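Local coordinates for protein Non-ribosomal peptide synthetase (PDB 3WV4) that belongs to the AMP-binding enzyme family (ANL clan), being the large N-terminal domain of a non-ribosomal peptide synthetase, at residues D155-R158 and P164-S167; I225-G230 and P366-T371; L229-E234 and M311-A316; V322-L327 and A334-M339; G388-T393 and G435-G440. All coordinates share one frame; numbering follows the deposited sequence.

Interaction 1: residues D155-R158 and P164-S167; sequences DRLR and PVYS
Arg158 and Val165 bring the two backbones closest, with their CA atoms 6.6 Å apart, where helix 151-160 passes the start of strand 165-167. Val165 points its side chain at the helix, while Pro164 and Tyr166 turn theirs the other way, as alternate residues of an extended chain do. The valine divides its two methyls between two residues of the helix. With CG1 anti to the backbone N (chi1 -177°), that methyl lies against Leu157, where CG1 comes within 3.9 Å of the leucine CB and the two side chains meet at about a right angle. The other methyl, CG2, packs 3.6 Å from CG of Arg158. From there the arginine runs extended as far as NE, alongside the valine CB, and so carries its guanidinium to the strand backbone. NH2 donates to Val165 O over 3.0 Å; the bond is bent (136° at the hydrogen) and the donor sits above the carbonyl plane. The other terminal nitrogen is held from within the helix: Arg158 NH1 forms a salt bridge with Asp155 OD1 at 3.1 Å. That oxygen lies in the guanidinium plane, though the nitrogen reaches it from above the carboxylate. Bonded at both terminal nitrogens, though by bent bonds, the guanidinium is probably restrained from turning, even on this solvent-exposed side of the helix. Beneath it, Leu157 and Val165 are buried and both also rest on Ala148 of the adjoining strand. Strand 145-148, helix 151-160 and strand 165-167 form a beta-alpha-beta crossover at the edge of a four-stranded parallel sheet.

Interaction 2: residues I225-G230 and P366-T371; sequences INAVLG and PLPGTT
Val228 and Pro368 make the tight part of this contact. The valine's CG2 lies only 3.3 Å from the proline CD, shorter than carbons usually approach, and 3.6 Å from its CG, so one methyl presses against the CD-CG edge of the pyrrolidine ring. A valine chi1 of -168° sets CG1 anti to the backbone N and turns CG2 toward the proline. Deeper in, the fit is easier: Ile225 and Leu367 run alongside each other in the same direction, with the isoleucine CG1 and the leucine CD1 4.1 Å apart. Both are buried, and both also touch Ile350. Toward solvent the packing thins out. There the exposed Ala227 offers its CB to Pro368 CG at 4.2 Å, a grazing touch at the surface. No hydrogen bond joins the two segments, but just outside them Ser224 OG is bonded to Pro368 O, tying the helix to the loop. The loop keeps its own shape: Thr370 OG1 donates to Leu367 O at 2.7 Å, reinforcing the weak backbone bond from Thr370 N to the same oxygen, and Gly369 takes the positive phi of the turn. What results is a type II beta turn, Leu367 to Thr370, linking strands 362-366 and 371-375 and pressed by its proline against the last turns of helix 215-229.

Interaction 3: residues L229-E234 and M311-A316; sequences LGYHAE and MFTNSA
Leu229 meets Met311 at about a right angle, and from the same branch point it also reaches Thr313, so its two methyls are shared between two strand residues on one face. CD2 takes the methionine: it lies 4.1 Å from SD of Met311. The thioether chain leaves the strand straight and then bends at its last torsion (chi3 -61°), which brings the terminal CE to 3.5 Å from the backbone oxygen of Leu229. The methionine thus touches the leucine's side chain and its carbonyl at once. CD1 takes the threonine, its partner being CG2 of Thr313 at 4.1 Å. A chi1 of 64° puts Thr313 CG2 beside its backbone N, on the side of the leucine, and OG1 toward the tyrosine. That OG1 and the phenol OH of Tyr231 are neighbours at 4.1 Å, too far apart for a hydrogen bond. Tyr231 is set by the chain's exit from the helix. Gly230 leaves helical geometry with positive phi, Tyr231 N is bonded to Asn226 OD1, and the ring comes to lie with its edge toward CD1 of Leu229, which sits in the ring plane. All four touching residues are buried. Around them, Tyr231 packs on Lys251, Ile254 and Thr258 of helix 246-258 and on Met284, while Leu229 and Met311 both touch Val337. The end of helix 215-229 and the loop after it therefore lie over strand 311-314, which runs between its parallel neighbours 284-287 and 335-340 in the sheet.

Interaction 4: residues V322-L327 and A334-M339; sequences VTIDAL and AQVVRM
Val336 points from its strand into the helix and touches two residues there, Ile324 and Leu327, one with each methyl. CG2 meets the CD1 methyl of Leu327 at 4.1 Å, the two side chains crossing at about a right angle. CG1 lies somewhat farther from its partner, 4.3 Å from CG2 of Ile324. The split follows from the valine's torsion, which sets CG1 anti to the backbone N (chi1 176°) and CG2 beside it, spreading the methyls along the helix. Leu327 and Ile324 stand three positions apart, close to one helical turn, and both reach the strand, Leu327 pointing at it and Ile324 meeting it from the flank; the backbones come nearest at Ile324 and Val336, with CA atoms 7.0 Å apart. The helix keeps its own regular bonds here, such as Leu327 N to Thr323 O at 2.9 Å, and no hydrogen bond crosses to the strand. All three touching residues are buried, so this is a buried apolar contact made methyl to methyl. It is extended by neighbours: Leu327 also packs on Thr296 of helix 289-300, and Val336 on Leu319. Polar groups on the strand find partners elsewhere, Val336 N with Glu356 OE1 and Arg338 NH2 with Ser362 O. On the strand's other face Val337 packs beside Met311 and Ile350 and against Leu229 of helix 215-229, so that face too is covered by a helix. Strand 311-314, helix 321-330 and strand 335-340 form a beta-alpha-beta crossover, its helix lying on one face of the parallel strands, as in alpha/beta folds generally.

Interaction 5: residues G388-T393 and G435-G440; sequences GEITVT and GFLYFG
Ile390 and Phe439 are the nearest residues by backbone, yet their CA atoms stand 8.9 Å apart and no hydrogen bond joins the segments; each strand pairs instead with 427-431, antiparallel on both counts. Side chains close the distance. Ile390 points at the other strand, and with CG1 beside the backbone N (chi1 -67°) its longer branch does the touching. CG1 lies 3.9 Å from CD1 of Leu437, and the isoleucine CD1 is equally near that same leucine methyl. The CD1 end also meets Phe439, 4.0 Å from the ring's CE1. It arrives at the edge of the ring, close to its plane. Ile390 and Leu437 are buried, whereas Phe439 is exposed and makes an edge-to-face pair with Tyr340. Leu437 continues inward onto Val363 and Ile390 onto Ile374, drawing strands 362-366 and 371-375 into the same apolar layer. Apolar residues thus join neighbouring antiparallel strands of this part of the sheet, consistent with the distorted beta-barrel subdomain known from adenylate-forming enzymes of this clan.

Overall arrangement
Interaction 1 comes first along the chain and stands apart, in a separate four-stranded parallel sheet; its centre is 36 to 44 Å from those of the others, on the opposite side of the chain's centre. The other four gather around one large mixed sheet. Interactions 2 and 3 share Leu229 and Gly230 at the end of helix 215-229, their centres 12 Å apart. Interaction 4 is nested inside the loop closed by interaction 2 and joins interaction 3 through neighbouring strands 311-314 and 335-340. Interaction 5, the last to close, meets interaction 2 where Thr371 pairs with Thr393. The protein thus combines crossover-built alpha/beta sheets with a mainly antiparallel part.

Interaction 1: residues D155-R158 and P164-S167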
# COMPACT_ATOMS: atom_id res chain seq x y z
N ASP A 155 -5.69 -14.71 21.51
CA ASP A 155 -6.69 -14.79 22.62
C ASP A 155 -7.50 -13.50 22.69
O ASP A 155 -8.72 -13.55 22.82
CB ASP A 155 -6.05 -15.10 23.97
CG ASP A 155 -5.55 -16.54 24.05
OD1 ASP A 155 -6.23 -17.45 23.51
OD2 ASP A 155 -4.47 -16.74 24.62
N ARG A 156 -6.84 -12.35 22.58
CA ARG A 156 -7.59 -11.10 22.53
C ARG A 156 -8.62 -11.12 21.38
O ARG A 156 -9.78 -10.73 21.58
CB ARG A 156 -6.66 -9.90 22.46
CG ARG A 156 -5.90 -9.67 23.77
CD ARG A 156 -5.26 -8.28 23.84
NE ARG A 156 -4.62 -7.86 22.57
CZ ARG A 156 -3.36 -8.14 22.20
NH1 ARG A 156 -2.54 -8.84 22.98
NH2 ARG A 156 -2.92 -7.72 21.01
N LEU A 157 -8.24 -11.64 20.22
CA LEU A 157 -9.18 -11.69 19.10
C LEU A 157 -10.34 -12.62 19.31
O LEU A 157 -11.42 -12.35 18.80
CB LEU A 157 -8.49 -12.02 17.76
CG LEU A 157 -7.80 -10.86 17.03
CD1 LEU A 157 -7.18 -9.84 17.95
CD2 LEU A 157 -6.77 -11.41 16.05
N ARG A 158 -10.12 -13.72 20.04
CA ARG A 158 -11.20 -14.66 20.33
C ARG A 158 -12.26 -14.06 21.25
O ARG A 158 -13.40 -14.48 21.23
CB ARG A 158 -10.67 -15.99 20.92
CG ARG A 158 -10.04 -16.92 19.89
CD ARG A 158 -9.12 -17.97 20.52
NE ARG A 158 -8.31 -18.66 19.50
CZ ARG A 158 -7.01 -18.91 19.59
NH1 ARG A 158 -6.30 -18.55 20.65
NH2 ARG A 158 -6.39 -19.52 18.60
N PRO A 164 -12.79 -18.79 13.75
CA PRO A 164 -11.44 -19.32 13.99
C PRO A 164 -10.34 -18.28 13.85
O PRO A 164 -10.28 -17.57 12.88
CB PRO A 164 -11.28 -20.40 12.91
CG PRO A 164 -12.64 -20.69 12.44
CD PRO A 164 -13.42 -19.43 12.59
N VAL A 165 -9.50 -18.19 14.87
CA VAL A 165 -8.37 -17.28 14.92
C VAL A 165 -7.12 -18.15 14.93
O VAL A 165 -7.04 -19.07 15.75
CB VAL A 165 -8.37 -16.50 16.26
CG1 VAL A 165 -7.24 -15.47 16.30
CG2 VAL A 165 -9.73 -15.86 16.47
N TYR A 166 -6.12 -17.83 14.11
CA TYR A 166 -4.90 -18.64 14.02
C TYR A 166 -3.70 -17.81 14.30
O TYR A 166 -3.56 -16.75 13.75
CB TYR A 166 -4.77 -19.20 12.65
CG TYR A 166 -5.83 -20.19 12.30
CD1 TYR A 166 -5.69 -21.54 12.61
CD2 TYR A 166 -6.97 -19.77 11.66
CE1 TYR A 166 -6.68 -22.46 12.31
CE2 TYR A 166 -7.99 -20.66 11.32
CZ TYR A 166 -7.84 -22.03 11.65
OH TYR A 166 -8.82 -23.00 11.35
N SER A 167 -2.82 -18.29 15.17
CA SER A 167 -1.51 -17.68 15.39
C SER A 167 -0.63 -17.84 14.15
O SER A 167 -0.58 -18.91 13.59
CB SER A 167 -0.82 -18.41 16.54
OG SER A 167 0.35 -17.74 16.96

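Interaction 2: residues I225-G230 and P366-T371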
# COMPACT_ATOMS: atom_id res chain seq x y z
N ILE A 225 1.83 4.96 -10.40
CA ILE A 225 2.72 5.61 -9.44
C ILE A 225 4.19 5.40 -9.88
O ILE A 225 5.05 6.31 -9.88
CB ILE A 225 2.49 5.00 -8.02
CG1 ILE A 225 1.17 5.47 -7.43
CG2 ILE A 225 3.61 5.40 -7.13
CD1 ILE A 225 0.62 4.60 -6.31
N ASN A 226 4.48 4.17 -10.25
CA ASN A 226 5.85 3.82 -10.59
C ASN A 226 6.31 4.44 -11.89
O ASN A 226 7.48 4.80 -12.00
CB ASN A 226 6.12 2.33 -10.68
CG ASN A 226 7.61 2.08 -10.60
OD1 ASN A 226 8.33 2.75 -9.87
ND2 ASN A 226 8.09 1.25 -11.43
N ALA A 227 5.38 4.68 -12.82
CA ALA A 227 5.76 5.42 -14.07
C ALA A 227 6.26 6.81 -13.71
O ALA A 227 7.06 7.39 -14.42
CB ALA A 227 4.56 5.54 -14.99
N VAL A 228 5.76 7.39 -12.62
CA VAL A 228 6.26 8.72 -12.18
C VAL A 228 7.53 8.61 -11.30
O VAL A 228 8.47 9.34 -11.48
CB VAL A 228 5.20 9.59 -11.44
CG1 VAL A 228 5.70 11.01 -11.31
CG2 VAL A 228 3.89 9.62 -12.14
N LEU A 229 7.57 7.67 -10.37
CA LEU A 229 8.62 7.61 -9.38
C LEU A 229 9.83 6.82 -9.83
O LEU A 229 10.93 7.12 -9.42
CB LEU A 229 8.11 6.96 -8.10
CG LEU A 229 7.04 7.72 -7.29
CD1 LEU A 229 6.69 7.02 -5.96
CD2 LEU A 229 7.47 9.17 -7.06
N GLY A 230 9.63 5.80 -10.64
CA GLY A 230 10.75 5.10 -11.32
C GLY A 230 11.54 4.21 -10.41
O GLY A 230 12.75 4.27 -10.41
N PRO A 366 -1.72 14.79 -12.10
CA PRO A 366 -2.46 13.54 -12.03
C PRO A 366 -1.58 12.36 -12.31
O PRO A 366 -0.58 12.49 -13.00
CB PRO A 366 -3.44 13.63 -13.18
CG PRO A 366 -3.45 15.04 -13.64
CD PRO A 366 -2.17 15.67 -13.19
N LEU A 367 -1.96 11.21 -11.78
CA LEU A 367 -1.24 9.99 -12.07
C LEU A 367 -1.40 9.73 -13.55
O LEU A 367 -2.44 10.05 -14.16
CB LEU A 367 -1.85 8.83 -11.33
CG LEU A 367 -1.73 8.65 -9.81
CD1 LEU A 367 -1.91 7.18 -9.48
CD2 LEU A 367 -0.42 9.14 -9.24
N PRO A 368 -0.34 9.21 -14.18
CA PRO A 368 -0.49 8.94 -15.61
C PRO A 368 -1.70 8.03 -15.86
O PRO A 368 -1.85 7.02 -15.17
CB PRO A 368 0.80 8.20 -15.96
CG PRO A 368 1.78 8.64 -14.95
CD PRO A 368 1.05 9.10 -13.73
N GLY A 369 -2.51 8.37 -16.89
CA GLY A 369 -3.66 7.59 -17.24
C GLY A 369 -4.91 7.94 -16.46
O GLY A 369 -5.87 7.18 -16.53
N THR A 370 -4.90 9.03 -15.69
CA THR A 370 -6.06 9.35 -14.84
C THR A 370 -6.41 10.78 -15.15
O THR A 370 -5.65 11.42 -15.83
CB THR A 370 -5.73 9.19 -13.33
OG1 THR A 370 -4.84 10.22 -12.92
CG2 THR A 370 -5.01 7.88 -13.10
N THR A 371 -7.55 11.27 -14.69
CA THR A 371 -7.95 12.66 -14.93
C THR A 371 -8.39 13.30 -13.64
O THR A 371 -9.15 12.70 -12.89
CB THR A 371 -9.14 12.70 -15.93
OG1 THR A 371 -8.65 12.29 -17.22
CG2 THR A 371 -9.70 14.07 -16.07

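Interaction 3: residues L229-E234 and M311-A316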
# COMPACT_ATOMS: atom_id res chain seq x y z
N LEU A 229 7.57 7.67 -10.37
CA LEU A 229 8.62 7.61 -9.38
C LEU A 229 9.83 6.82 -9.83
O LEU A 229 10.93 7.12 -9.42
CB LEU A 229 8.11 6.96 -8.10
CG LEU A 229 7.04 7.72 -7.29
CD1 LEU A 229 6.69 7.02 -5.96
CD2 LEU A 229 7.47 9.17 -7.06
N GLY A 230 9.63 5.80 -10.64
CA GLY A 230 10.75 5.10 -11.32
C GLY A 230 11.54 4.21 -10.41
O GLY A 230 12.75 4.27 -10.41
N TYR A 231 10.87 3.43 -9.56
CA TYR A 231 11.61 2.39 -8.82
C TYR A 231 12.16 1.42 -9.86
O TYR A 231 11.59 1.28 -10.91
CB TYR A 231 10.74 1.57 -7.86
CG TYR A 231 10.31 2.25 -6.57
CD1 TYR A 231 9.36 3.27 -6.61
CD2 TYR A 231 10.71 1.81 -5.32
CE1 TYR A 231 8.87 3.85 -5.48
CE2 TYR A 231 10.22 2.43 -4.13
CZ TYR A 231 9.28 3.44 -4.22
OH TYR A 231 8.74 4.16 -3.08
N HIS A 232 13.30 0.81 -9.57
CA HIS A 232 13.89 -0.19 -10.48
C HIS A 232 14.53 -1.32 -9.67
O HIS A 232 14.58 -1.27 -8.43
CB HIS A 232 14.85 0.45 -11.47
CG HIS A 232 15.95 1.22 -10.83
ND1 HIS A 232 17.06 0.61 -10.30
CD2 HIS A 232 16.11 2.55 -10.63
CE1 HIS A 232 17.88 1.53 -9.80
NE2 HIS A 232 17.32 2.72 -9.98
N ALA A 233 14.97 -2.34 -10.39
CA ALA A 233 15.36 -3.61 -9.79
C ALA A 233 16.52 -3.51 -8.83
O ALA A 233 16.64 -4.32 -7.95
CB ALA A 233 15.66 -4.65 -10.88
N GLU A 234 17.41 -2.56 -9.03
CA GLU A 234 18.48 -2.35 -8.11
C GLU A 234 18.13 -1.43 -6.91
O GLU A 234 18.99 -1.14 -6.14
CB GLU A 234 19.69 -1.82 -8.89
CG GLU A 234 20.28 -2.95 -9.79
CD GLU A 234 21.50 -2.57 -10.61
OE1 GLU A 234 21.44 -1.59 -11.41
OE2 GLU A 234 22.54 -3.28 -10.48
N MET A 311 15.77 8.95 -3.02
CA MET A 311 14.40 9.53 -3.03
C MET A 311 13.68 9.30 -1.74
O MET A 311 13.78 8.21 -1.15
CB MET A 311 13.54 8.93 -4.15
CG MET A 311 12.27 9.71 -4.46
SD MET A 311 11.36 9.03 -5.87
CE MET A 311 12.59 9.22 -7.17
N PHE A 312 13.02 10.36 -1.27
CA PHE A 312 12.05 10.33 -0.23
C PHE A 312 10.69 10.64 -0.85
O PHE A 312 10.56 11.63 -1.60
CB PHE A 312 12.30 11.43 0.79
CG PHE A 312 13.58 11.27 1.50
CD1 PHE A 312 13.71 10.37 2.55
CD2 PHE A 312 14.70 12.02 1.12
CE1 PHE A 312 14.92 10.21 3.20
CE2 PHE A 312 15.93 11.85 1.77
CZ PHE A 312 16.04 10.92 2.82
N THR A 313 9.69 9.83 -0.51
CA THR A 313 8.37 10.05 -1.01
C THR A 313 7.41 10.28 0.17
O THR A 313 7.32 9.47 1.07
CB THR A 313 7.89 8.92 -1.93
OG1 THR A 313 7.79 7.70 -1.24
CG2 THR A 313 8.87 8.70 -2.98
N ASN A 314 6.66 11.36 0.09
CA ASN A 314 5.82 11.77 1.16
C ASN A 314 4.40 11.76 0.67
O ASN A 314 4.06 12.44 -0.31
CB ASN A 314 6.19 13.18 1.63
CG ASN A 314 5.39 13.59 2.87
OD1 ASN A 314 5.54 12.99 3.93
ND2 ASN A 314 4.56 14.59 2.74
N SER A 315 3.60 10.93 1.33
CA SER A 315 2.15 11.00 1.21
C SER A 315 1.71 11.51 2.59
O SER A 315 2.43 12.27 3.25
CB SER A 315 1.54 9.64 0.73
OG SER A 315 2.07 8.49 1.39
N ALA A 316 0.52 11.13 3.03
CA ALA A 316 0.08 11.48 4.38
C ALA A 316 -0.23 12.97 4.59
O ALA A 316 -1.38 13.29 4.88
CB ALA A 316 1.07 10.99 5.44

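Interaction 4: residues V322-L327 and A334-M339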
# COMPACT_ATOMS: atom_id res chain seq x y z
N VAL A 322 11.16 23.61 6.01
CA VAL A 322 12.35 23.42 6.83
C VAL A 322 12.82 21.98 6.86
O VAL A 322 14.01 21.74 6.91
CB VAL A 322 12.17 23.85 8.28
CG1 VAL A 322 12.96 25.11 8.54
CG2 VAL A 322 10.69 24.05 8.60
N THR A 323 11.87 21.04 6.88
CA THR A 323 12.21 19.64 6.84
C THR A 323 12.78 19.31 5.46
O THR A 323 13.77 18.61 5.36
CB THR A 323 10.99 18.76 7.14
OG1 THR A 323 10.47 19.11 8.41
CG2 THR A 323 11.36 17.28 7.14
N ILE A 324 12.16 19.86 4.43
CA ILE A 324 12.61 19.62 3.07
C ILE A 324 14.07 20.01 2.94
O ILE A 324 14.88 19.22 2.46
CB ILE A 324 11.77 20.39 2.04
CG1 ILE A 324 10.31 19.90 2.08
CG2 ILE A 324 12.33 20.20 0.63
CD1 ILE A 324 9.35 20.88 1.39
N ASP A 325 14.39 21.19 3.43
CA ASP A 325 15.72 21.76 3.32
C ASP A 325 16.70 20.88 4.08
O ASP A 325 17.80 20.59 3.58
CB ASP A 325 15.76 23.19 3.87
CG ASP A 325 14.99 24.21 2.99
OD1 ASP A 325 14.68 23.93 1.80
OD2 ASP A 325 14.67 25.31 3.54
N ALA A 326 16.29 20.43 5.26
CA ALA A 326 17.17 19.67 6.11
C ALA A 326 17.50 18.32 5.47
O ALA A 326 18.61 17.82 5.59
CB ALA A 326 16.51 19.47 7.44
N LEU A 327 16.53 17.75 4.78
CA LEU A 327 16.72 16.47 4.15
C LEU A 327 17.69 16.64 3.00
O LEU A 327 18.54 15.78 2.78
CB LEU A 327 15.42 15.94 3.57
CG LEU A 327 14.44 15.23 4.49
CD1 LEU A 327 13.17 15.05 3.66
CD2 LEU A 327 14.95 13.92 5.09
N ALA A 334 19.32 13.12 -2.94
CA ALA A 334 18.04 12.54 -2.79
C ALA A 334 17.00 13.56 -3.18
O ALA A 334 17.13 14.71 -2.83
CB ALA A 334 17.82 12.02 -1.36
N GLN A 335 15.98 13.11 -3.91
CA GLN A 335 14.86 13.96 -4.34
C GLN A 335 13.72 13.82 -3.35
O GLN A 335 13.56 12.77 -2.77
CB GLN A 335 14.39 13.52 -5.72
CG GLN A 335 15.47 13.81 -6.75
CD GLN A 335 15.20 13.19 -8.10
OE1 GLN A 335 15.00 11.96 -8.24
NE2 GLN A 335 15.32 14.00 -9.11
N VAL A 336 13.00 14.91 -3.09
CA VAL A 336 11.96 14.94 -2.08
C VAL A 336 10.65 15.20 -2.77
O VAL A 336 10.42 16.27 -3.34
CB VAL A 336 12.22 16.04 -1.07
CG1 VAL A 336 11.06 16.12 -0.09
CG2 VAL A 336 13.53 15.81 -0.36
N VAL A 337 9.85 14.16 -2.84
CA VAL A 337 8.77 14.07 -3.81
C VAL A 337 7.42 14.23 -3.14
O VAL A 337 7.11 13.46 -2.24
CB VAL A 337 8.82 12.72 -4.54
CG1 VAL A 337 7.64 12.59 -5.45
CG2 VAL A 337 10.15 12.58 -5.28
N ARG A 338 6.64 15.23 -3.59
CA ARG A 338 5.35 15.45 -3.01
C ARG A 338 4.30 14.65 -3.72
O ARG A 338 4.35 14.48 -4.94
CB ARG A 338 4.99 16.94 -2.99
CG ARG A 338 5.85 17.83 -2.04
CD ARG A 338 6.75 18.83 -2.82
NE ARG A 338 6.00 19.76 -3.63
CZ ARG A 338 6.44 20.46 -4.68
NH1 ARG A 338 7.65 20.34 -5.20
NH2 ARG A 338 5.61 21.33 -5.23
N MET A 339 3.31 14.19 -2.96
CA MET A 339 2.23 13.37 -3.48
C MET A 339 0.95 13.70 -2.74
O MET A 339 1.00 14.15 -1.63
CB MET A 339 2.55 11.87 -3.28
CG MET A 339 3.96 11.53 -3.75
SD MET A 339 4.27 9.80 -3.93
CE MET A 339 4.17 9.35 -2.22

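Interaction 5: residues G388-T393 and G435-G440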
# COMPACT_ATOMS: atom_id res chain seq x y z
N GLY A 388 -12.72 24.64 -6.66
CA GLY A 388 -13.87 23.71 -6.71
C GLY A 388 -13.53 22.39 -6.08
O GLY A 388 -12.46 22.21 -5.52
N GLU A 389 -14.46 21.46 -6.16
CA GLU A 389 -14.22 20.15 -5.63
C GLU A 389 -13.27 19.35 -6.53
O GLU A 389 -13.52 19.14 -7.73
CB GLU A 389 -15.49 19.35 -5.45
CG GLU A 389 -15.19 18.12 -4.66
CD GLU A 389 -16.39 17.26 -4.41
OE1 GLU A 389 -17.43 17.52 -5.09
OE2 GLU A 389 -16.25 16.30 -3.59
N ILE A 390 -12.21 18.87 -5.92
CA ILE A 390 -11.27 17.98 -6.62
C ILE A 390 -11.99 16.68 -6.90
O ILE A 390 -12.44 15.99 -5.97
CB ILE A 390 -10.00 17.76 -5.78
CG1 ILE A 390 -9.22 19.08 -5.70
CG2 ILE A 390 -9.11 16.68 -6.39
CD1 ILE A 390 -8.30 19.10 -4.50
N THR A 391 -12.08 16.34 -8.17
CA THR A 391 -12.70 15.07 -8.53
C THR A 391 -11.71 14.33 -9.41
O THR A 391 -10.82 14.94 -9.97
CB THR A 391 -14.08 15.17 -9.22
OG1 THR A 391 -13.93 15.54 -10.60
CG2 THR A 391 -14.96 16.17 -8.48
N VAL A 392 -11.91 13.01 -9.51
CA VAL A 392 -10.97 12.10 -10.12
C VAL A 392 -11.67 11.02 -10.92
O VAL A 392 -12.65 10.43 -10.47
CB VAL A 392 -10.18 11.40 -9.02
CG1 VAL A 392 -9.26 10.35 -9.60
CG2 VAL A 392 -9.40 12.43 -8.21
N THR A 393 -11.11 10.71 -12.06
CA THR A 393 -11.62 9.65 -12.90
C THR A 393 -10.46 8.76 -13.40
O THR A 393 -9.41 9.24 -13.73
CB THR A 393 -12.38 10.33 -14.06
OG1 THR A 393 -13.57 10.93 -13.52
CG2 THR A 393 -12.75 9.35 -15.10
N GLY A 435 -1.94 21.97 -15.63
CA GLY A 435 -2.60 20.76 -15.10
C GLY A 435 -2.06 20.35 -13.74
O GLY A 435 -2.39 19.27 -13.24
N PHE A 436 -1.27 21.22 -13.12
CA PHE A 436 -0.80 20.96 -11.77
C PHE A 436 -1.91 21.20 -10.74
O PHE A 436 -2.75 22.11 -10.88
CB PHE A 436 0.35 21.86 -11.45
CG PHE A 436 1.64 21.46 -12.11
CD1 PHE A 436 2.52 20.62 -11.47
CD2 PHE A 436 1.98 21.99 -13.33
CE1 PHE A 436 3.70 20.24 -12.08
CE2 PHE A 436 3.16 21.60 -13.96
CZ PHE A 436 4.04 20.73 -13.31
N LEU A 437 -1.87 20.42 -9.68
CA LEU A 437 -2.91 20.52 -8.66
C LEU A 437 -2.46 21.34 -7.47
O LEU A 437 -1.30 21.28 -7.06
CB LEU A 437 -3.36 19.14 -8.23
CG LEU A 437 -4.42 19.03 -7.11
CD1 LEU A 437 -5.75 19.68 -7.46
CD2 LEU A 437 -4.60 17.56 -6.79
N TYR A 438 -3.40 22.14 -6.96
CA TYR A 438 -3.19 22.98 -5.79
C TYR A 438 -4.39 22.87 -4.85
O TYR A 438 -5.54 22.69 -5.30
CB TYR A 438 -3.07 24.44 -6.21
CG TYR A 438 -1.90 24.73 -7.12
CD1 TYR A 438 -0.69 25.16 -6.61
CD2 TYR A 438 -2.03 24.57 -8.51
CE1 TYR A 438 0.37 25.42 -7.43
CE2 TYR A 438 -0.96 24.82 -9.34
CZ TYR A 438 0.23 25.22 -8.77
OH TYR A 438 1.24 25.49 -9.59
N PHE A 439 -4.15 23.04 -3.57
CA PHE A 439 -5.24 23.20 -2.59
C PHE A 439 -5.84 24.60 -2.47
O PHE A 439 -5.17 25.60 -2.77
CB PHE A 439 -4.78 22.70 -1.22
CG PHE A 439 -4.58 21.23 -1.20
CD1 PHE A 439 -5.49 20.40 -1.81
CD2 PHE A 439 -3.49 20.68 -0.55
CE1 PHE A 439 -5.32 19.04 -1.78
CE2 PHE A 439 -3.32 19.31 -0.51
CZ PHE A 439 -4.23 18.49 -1.14
N GLY A 440 -7.10 24.66 -2.03
CA GLY A 440 -7.92 25.90 -2.05
C GLY A 440 -7.84 26.69 -3.36
O GLY A 440 -7.59 26.10 -4.44